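Local coordinates for protein heme oxygenase (PDB 4RAJ) that probably catalyses the oxygen-dependent opening of heme to biliverdin, with release of iron and carbon monoxide, as heme oxygenases do, at residues A127-L132 with L141-T146; Y61-A66 with Q120-Y125; H105-G108 with Q114-T117. All blocks are in the same frame, centred on the assembly; numbering follows the deposited sequence.

Contacts 1 and 2 sit side by side and share helix 120-135. Contact 2 uses its start and contact 1 its middle turns, and their centres are about 10 Å apart. They are joined by a probable hydrogen bond of 2.8 Å between His143 ND1 and Tyr125 OH. The methyl Leu129 CD1 also packs on Ala66 CB. Contact 3 is nested in the loop that contact 2 closes. It touches contact 2 by packing, where Tyr62 OH meets Leu115 CD1 at 3.6 Å, but its centre is about 25 Å from that of contact 1. Contact 1 holds Thr146, which lines the pocket occupied by a polyether in this heme-free structure.

Contact 1. Residues A127-L132 with L141-T146; sequences AHLASL and LAHVYT
The His143 ring of helix 140-151 meets Leu129, Leu132 and His128 of helix 120-135. Leu129 CD2 lies 3.5 Å from His143 ND1. Leu132 CD1 lies 3.6 Å from His143 NE2. Both leucine methyls come obliquely from the same side of the ring, one near each nitrogen, and His128 meets it at a third point. His143 CE1 comes to the edge of the His128 ring, 4.0 Å from His128 CD2. The two rings meet rim to rim with planes at 41°, so they do not stack. The CG of His128 is anti to the backbone N (chi1 -178°), which carries its ring across toward His143. Leu132 CG also packs on one face of that ring.

Glu213 of helix 204-227 takes up the NE2 atoms: His128 NE2 and His143 NE2 both hydrogen-bond to its OE1. His143 ND1 pairs with the Tyr125 hydroxyl. Cutting His143 back to an alanine is likely to take away the surface on which both leucine methyls rest, and to leave Glu213 and Tyr125 each short of one partner.

The two segments run at 133° with axes 11.9 Å apart, and the His143 side chain spans much of that spacing. This largely buried His-Glu-His and Tyr network joins three helices of the all-helical heme oxygenase fold, on the helix that carries Thr146 of the ligand pocket.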
# COMPACT_ATOMS: atom_id res chain seq x y z
N ALA A 127 13.02 3.68 -4.79
CA ALA A 127 14.16 3.15 -5.53
C ALA A 127 14.14 1.63 -5.54
O ALA A 127 14.40 1.00 -6.57
CB ALA A 127 15.46 3.66 -4.93
N HIS A 128 13.80 1.05 -4.39
CA HIS A 128 13.74 -0.40 -4.26
C HIS A 128 12.67 -0.99 -5.17
O HIS A 128 12.91 -2.00 -5.84
CB HIS A 128 13.47 -0.79 -2.81
CG HIS A 128 13.43 -2.27 -2.60
ND1 HIS A 128 14.53 -3.08 -2.83
CD2 HIS A 128 12.44 -3.09 -2.20
CE1 HIS A 128 14.21 -4.34 -2.57
NE2 HIS A 128 12.95 -4.37 -2.18
N LEU A 129 11.49 -0.39 -5.19
CA LEU A 129 10.41 -0.86 -6.04
C LEU A 129 10.77 -0.77 -7.52
O LEU A 129 10.49 -1.69 -8.30
CB LEU A 129 9.13 -0.06 -5.76
CG LEU A 129 8.52 -0.32 -4.39
CD1 LEU A 129 7.41 0.68 -4.04
CD2 LEU A 129 7.97 -1.74 -4.33
N ALA A 130 11.38 0.35 -7.91
CA ALA A 130 11.81 0.54 -9.29
C ALA A 130 12.81 -0.54 -9.68
O ALA A 130 12.76 -1.10 -10.78
CB ALA A 130 12.40 1.92 -9.50
N SER A 131 13.72 -0.83 -8.75
CA SER A 131 14.75 -1.83 -8.99
C SER A 131 14.14 -3.23 -9.12
O SER A 131 14.60 -4.02 -9.94
CB SER A 131 15.78 -1.81 -7.87
OG SER A 131 16.89 -2.63 -8.19
N LEU A 132 13.14 -3.53 -8.30
CA LEU A 132 12.45 -4.81 -8.42
C LEU A 132 11.77 -4.90 -9.77
O LEU A 132 11.78 -5.96 -10.40
CB LEU A 132 11.43 -5.00 -7.30
CG LEU A 132 11.92 -5.29 -5.89
CD1 LEU A 132 10.71 -5.40 -4.96
CD2 LEU A 132 12.78 -6.57 -5.84
N LEU A 141 4.95 -8.80 -6.37
CA LEU A 141 3.68 -9.40 -5.94
C LEU A 141 3.63 -9.57 -4.42
O LEU A 141 2.55 -9.55 -3.84
CB LEU A 141 3.45 -10.75 -6.65
CG LEU A 141 3.27 -10.71 -8.17
CD1 LEU A 141 3.34 -12.13 -8.74
CD2 LEU A 141 1.96 -10.05 -8.58
N ALA A 142 4.80 -9.69 -3.79
CA ALA A 142 4.88 -9.73 -2.34
C ALA A 142 4.51 -8.37 -1.77
O ALA A 142 3.92 -8.29 -0.69
CB ALA A 142 6.29 -10.14 -1.87
N HIS A 143 4.85 -7.31 -2.48
CA HIS A 143 4.49 -5.99 -2.00
C HIS A 143 3.02 -5.65 -2.25
O HIS A 143 2.42 -4.90 -1.48
CB HIS A 143 5.38 -4.90 -2.60
CG HIS A 143 6.82 -5.02 -2.20
ND1 HIS A 143 7.52 -3.95 -1.70
CD2 HIS A 143 7.71 -6.02 -2.37
CE1 HIS A 143 8.76 -4.33 -1.45
NE2 HIS A 143 8.91 -5.57 -1.86
N VAL A 144 2.46 -6.19 -3.32
CA VAL A 144 1.02 -6.12 -3.52
C VAL A 144 0.31 -6.81 -2.36
O VAL A 144 -0.65 -6.28 -1.80
CB VAL A 144 0.60 -6.78 -4.84
CG1 VAL A 144 -0.94 -6.84 -4.95
CG2 VAL A 144 1.19 -6.02 -6.02
N TYR A 145 0.81 -7.99 -1.99
CA TYR A 145 0.18 -8.78 -0.93
C TYR A 145 0.11 -7.97 0.36
O TYR A 145 -0.92 -7.94 1.04
CB TYR A 145 0.94 -10.10 -0.71
CG TYR A 145 0.36 -10.92 0.43
CD1 TYR A 145 -0.91 -11.48 0.33
CD2 TYR A 145 1.09 -11.15 1.59
CE1 TYR A 145 -1.45 -12.23 1.37
CE2 TYR A 145 0.56 -11.91 2.63
CZ TYR A 145 -0.71 -12.44 2.51
OH TYR A 145 -1.26 -13.19 3.53
N THR A 146 1.21 -7.28 0.67
CA THR A 146 1.34 -6.49 1.88
C THR A 146 0.57 -5.18 1.86
O THR A 146 -0.15 -4.86 2.81
CB THR A 146 2.82 -6.15 2.14
OG1 THR A 146 3.61 -7.35 2.09
CG2 THR A 146 2.98 -5.48 3.50

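Contact 2. Residues Y61-A66 with Q120-Y125; sequences YYVFVA and QALKDY
Leu122 fits its two methyls against neighbouring residues of helix 50-76. Its CD1 meets Val63 CG2 at 3.8 Å, and its CD2 meets Tyr62 CB at the same distance. CD2 also lies near the Tyr62 ring atom CD2. A first torsion of 172° swings the Leu122 branch away from its own backbone N and out to helix 50-76.

The closest approach is at Tyr125. Val63 CG1 is 3.6 Å from Tyr125 CE2, and both valine methyls lie near Tyr125 CD2. Val63, Leu122 and Tyr125 are all buried, and no hydrogen bond crosses the contact.

The other side of helix 120-135 faces solvent. There Gln120 NE2 donates to Asp124 OD1 at 2.9 Å, from above the carboxylate plane, with an N-H...O angle of 163°. This bond ties one helix turn and takes no part in the packing. Tyr62 is partly exposed, and its ring leads away from helix 120-135 toward Lys118, with which it makes a cation-pi contact.

The two segments run nearly parallel, at 12° with axes 10.1 Å apart. Helix 204-227 packs on both: Ile224 touches Val63 and Tyr125, and the Tyr125 ring stacks on His220. Helix 96-107 covers helix 50-76 at Tyr61 and Val65.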
# COMPACT_ATOMS: atom_id res chain seq x y z
N TYR A 61 0.63 7.93 -1.10
CA TYR A 61 0.32 8.22 -2.49
C TYR A 61 1.55 7.87 -3.32
O TYR A 61 1.46 7.11 -4.30
CB TYR A 61 -0.09 9.69 -2.66
CG TYR A 61 0.01 10.19 -4.08
CD1 TYR A 61 -0.77 9.64 -5.09
CD2 TYR A 61 0.89 11.21 -4.42
CE1 TYR A 61 -0.69 10.10 -6.41
CE2 TYR A 61 0.99 11.67 -5.73
CZ TYR A 61 0.20 11.12 -6.72
OH TYR A 61 0.31 11.58 -8.02
N TYR A 62 2.71 8.37 -2.90
CA TYR A 62 3.95 8.08 -3.62
C TYR A 62 4.34 6.61 -3.56
O TYR A 62 4.89 6.08 -4.54
CB TYR A 62 5.10 8.93 -3.09
CG TYR A 62 4.93 10.40 -3.47
CD1 TYR A 62 4.80 10.77 -4.81
CD2 TYR A 62 4.90 11.39 -2.50
CE1 TYR A 62 4.65 12.11 -5.16
CE2 TYR A 62 4.74 12.73 -2.84
CZ TYR A 62 4.62 13.08 -4.17
OH TYR A 62 4.47 14.42 -4.50
N VAL A 63 4.10 5.95 -2.43
CA VAL A 63 4.38 4.51 -2.35
C VAL A 63 3.56 3.78 -3.41
O VAL A 63 4.09 2.99 -4.22
CB VAL A 63 4.07 3.92 -0.97
CG1 VAL A 63 4.13 2.38 -1.02
CG2 VAL A 63 5.04 4.49 0.09
N PHE A 64 2.27 4.04 -3.45
CA PHE A 64 1.45 3.35 -4.44
C PHE A 64 1.73 3.78 -5.88
O PHE A 64 1.64 2.96 -6.78
CB PHE A 64 -0.04 3.49 -4.10
CG PHE A 64 -0.46 2.58 -2.98
CD1 PHE A 64 -0.66 1.23 -3.21
CD2 PHE A 64 -0.58 3.05 -1.69
CE1 PHE A 64 -1.00 0.37 -2.16
CE2 PHE A 64 -0.92 2.20 -0.63
CZ PHE A 64 -1.13 0.86 -0.87
N VAL A 65 2.07 5.05 -6.11
CA VAL A 65 2.49 5.44 -7.47
C VAL A 65 3.67 4.57 -7.91
O VAL A 65 3.68 4.04 -9.03
CB VAL A 65 2.89 6.93 -7.54
CG1 VAL A 65 3.73 7.20 -8.78
CG2 VAL A 65 1.64 7.82 -7.53
N ALA A 66 4.64 4.39 -7.01
CA ALA A 66 5.87 3.67 -7.34
C ALA A 66 5.60 2.19 -7.61
O ALA A 66 6.06 1.65 -8.62
CB ALA A 66 6.88 3.81 -6.20
N GLN A 120 14.00 10.43 3.19
CA GLN A 120 14.95 9.48 2.62
C GLN A 120 14.30 8.09 2.62
O GLN A 120 14.48 7.31 1.69
CB GLN A 120 16.27 9.46 3.38
CG GLN A 120 17.35 8.67 2.67
CD GLN A 120 17.65 9.22 1.29
OE1 GLN A 120 17.88 10.42 1.11
NE2 GLN A 120 17.64 8.34 0.29
N ALA A 121 13.53 7.80 3.67
CA ALA A 121 12.86 6.51 3.79
C ALA A 121 11.94 6.25 2.59
O ALA A 121 11.90 5.14 2.05
CB ALA A 121 12.07 6.44 5.09
N LEU A 122 11.20 7.27 2.19
CA LEU A 122 10.30 7.14 1.05
C LEU A 122 11.09 6.96 -0.24
O LEU A 122 10.78 6.11 -1.07
CB LEU A 122 9.38 8.36 0.94
CG LEU A 122 8.51 8.43 -0.33
CD1 LEU A 122 7.62 7.20 -0.45
CD2 LEU A 122 7.65 9.68 -0.34
N LYS A 123 12.13 7.77 -0.42
CA LYS A 123 12.95 7.68 -1.62
C LYS A 123 13.62 6.31 -1.74
O LYS A 123 13.72 5.75 -2.83
CB LYS A 123 14.00 8.80 -1.64
CG LYS A 123 13.36 10.18 -1.81
CD LYS A 123 14.38 11.32 -1.96
CE LYS A 123 15.04 11.67 -0.65
NZ LYS A 123 15.96 12.83 -0.82
N ASP A 124 14.06 5.77 -0.61
CA ASP A 124 14.67 4.45 -0.59
C ASP A 124 13.68 3.36 -1.03
O ASP A 124 14.04 2.44 -1.75
CB ASP A 124 15.21 4.12 0.82
CG ASP A 124 16.48 4.93 1.17
OD1 ASP A 124 17.11 5.50 0.26
OD2 ASP A 124 16.83 4.98 2.36
N TYR A 125 12.42 3.47 -0.60
CA TYR A 125 11.42 2.47 -0.99
C TYR A 125 11.09 2.64 -2.46
O TYR A 125 10.98 1.65 -3.19
CB TYR A 125 10.16 2.60 -0.12
CG TYR A 125 9.20 1.42 -0.20
CD1 TYR A 125 9.59 0.19 -0.72
CD2 TYR A 125 7.89 1.55 0.26
CE1 TYR A 125 8.69 -0.89 -0.79
CE2 TYR A 125 6.99 0.50 0.19
CZ TYR A 125 7.39 -0.72 -0.33
OH TYR A 125 6.47 -1.75 -0.37

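Contact 3. Residues H105-G108 with Q114-T117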
# COMPACT_ATOMS: atom_id res chain seq x y z
N HIS A 105 -8.38 16.65 -2.74
CA HIS A 105 -9.57 17.08 -1.99
C HIS A 105 -9.23 17.87 -0.73
O HIS A 105 -9.76 18.97 -0.49
CB HIS A 105 -10.45 15.89 -1.60
CG HIS A 105 -11.63 16.30 -0.76
ND1 HIS A 105 -11.72 16.05 0.59
CD2 HIS A 105 -12.73 17.03 -1.09
CE1 HIS A 105 -12.84 16.57 1.06
NE2 HIS A 105 -13.47 17.16 0.06
N TYR A 106 -8.34 17.33 0.09
CA TYR A 106 -8.05 17.96 1.37
C TYR A 106 -7.19 19.20 1.24
O TYR A 106 -7.41 20.19 1.95
CB TYR A 106 -7.38 16.96 2.30
CG TYR A 106 -8.30 15.88 2.81
CD1 TYR A 106 -9.29 16.18 3.74
CD2 TYR A 106 -8.19 14.56 2.36
CE1 TYR A 106 -10.14 15.21 4.21
CE2 TYR A 106 -9.04 13.58 2.84
CZ TYR A 106 -10.02 13.91 3.77
OH TYR A 106 -10.89 12.96 4.26
N LEU A 107 -6.22 19.17 0.32
CA LEU A 107 -5.16 20.18 0.31
C LEU A 107 -5.36 21.26 -0.75
O LEU A 107 -4.77 22.35 -0.67
CB LEU A 107 -3.80 19.50 0.13
CG LEU A 107 -3.37 18.53 1.22
CD1 LEU A 107 -1.94 18.09 0.99
CD2 LEU A 107 -3.51 19.16 2.62
N GLY A 108 -6.17 20.96 -1.76
CA GLY A 108 -6.53 21.97 -2.74
C GLY A 108 -5.42 22.28 -3.73
O GLY A 108 -4.58 21.44 -4.02
N GLN A 114 2.40 21.38 -0.54
CA GLN A 114 2.13 21.06 0.86
C GLN A 114 2.62 19.67 1.23
O GLN A 114 2.77 19.37 2.41
CB GLN A 114 0.64 21.17 1.22
CG GLN A 114 -0.12 22.27 0.52
CD GLN A 114 -1.41 22.69 1.22
OE1 GLN A 114 -2.10 21.86 1.81
NE2 GLN A 114 -1.80 23.95 1.05
N LEU A 115 2.87 18.82 0.25
CA LEU A 115 3.44 17.50 0.55
C LEU A 115 4.91 17.62 0.95
O LEU A 115 5.48 16.67 1.48
CB LEU A 115 3.29 16.56 -0.64
CG LEU A 115 1.88 16.07 -0.97
CD1 LEU A 115 1.95 14.90 -1.94
CD2 LEU A 115 1.12 15.69 0.30
N GLY A 116 5.52 18.77 0.67
CA GLY A 116 6.87 19.04 1.13
C GLY A 116 7.96 18.29 0.39
O GLY A 116 7.90 18.12 -0.82
N THR A 117 8.97 17.82 1.12
CA THR A 117 10.01 17.02 0.49
C THR A 117 9.87 15.56 0.90
O THR A 117 9.46 15.26 2.02
CB THR A 117 11.43 17.51 0.87
OG1 THR A 117 11.61 17.39 2.29
CG2 THR A 117 11.61 18.95 0.48
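The side chains of Leu107 and Gln114 lie alongside and run opposite ways. The glutamine chain is extended beyond CG, and its amide is carried alongside the leucine. The touching atom is the amide oxygen: Gln114 OE1 lies 3.2 Å from Leu107 CD2 and 3.4 Å from Leu107 CB. It therefore rests on the aliphatic flank of the leucine, and no hydrogen bond crosses between the segments. The amide nitrogen stays near the backbone of Leu107. Gln114 NE2 is 3.8 Å from Leu107 O, too far to count as a bond, and makes a weak hydrogen bond to Thr110 OG1 in the connecting turn. With its first torsion at -36°, off the usual staggered value, the extended Gln114 chain brings the amide against Leu107.

Leu115 meets the same leucine from another direction. The two chains cross at about a right angle, and Leu115 CD2 comes within 3.9 Å of Leu107 CD1. Leu107 is thus flanked by an amide and by a methyl. It is buried, and its side chain also touches Asp51 and Ala54 of helix 50-76. Leu115 touches Tyr62 of the same helix. Gln114 is only partly covered and touches a crystal neighbour.

At Gly108 and at Gly116 the backbone turns out of helical geometry with a positive phi, which glycine adopts easily. Between them the chain passes through the short helix 111-114, from which Gln114 packs on Leu107. The arrangement is a short connection between helices 96-107 and 120-135 in the all-helical heme oxygenase fold.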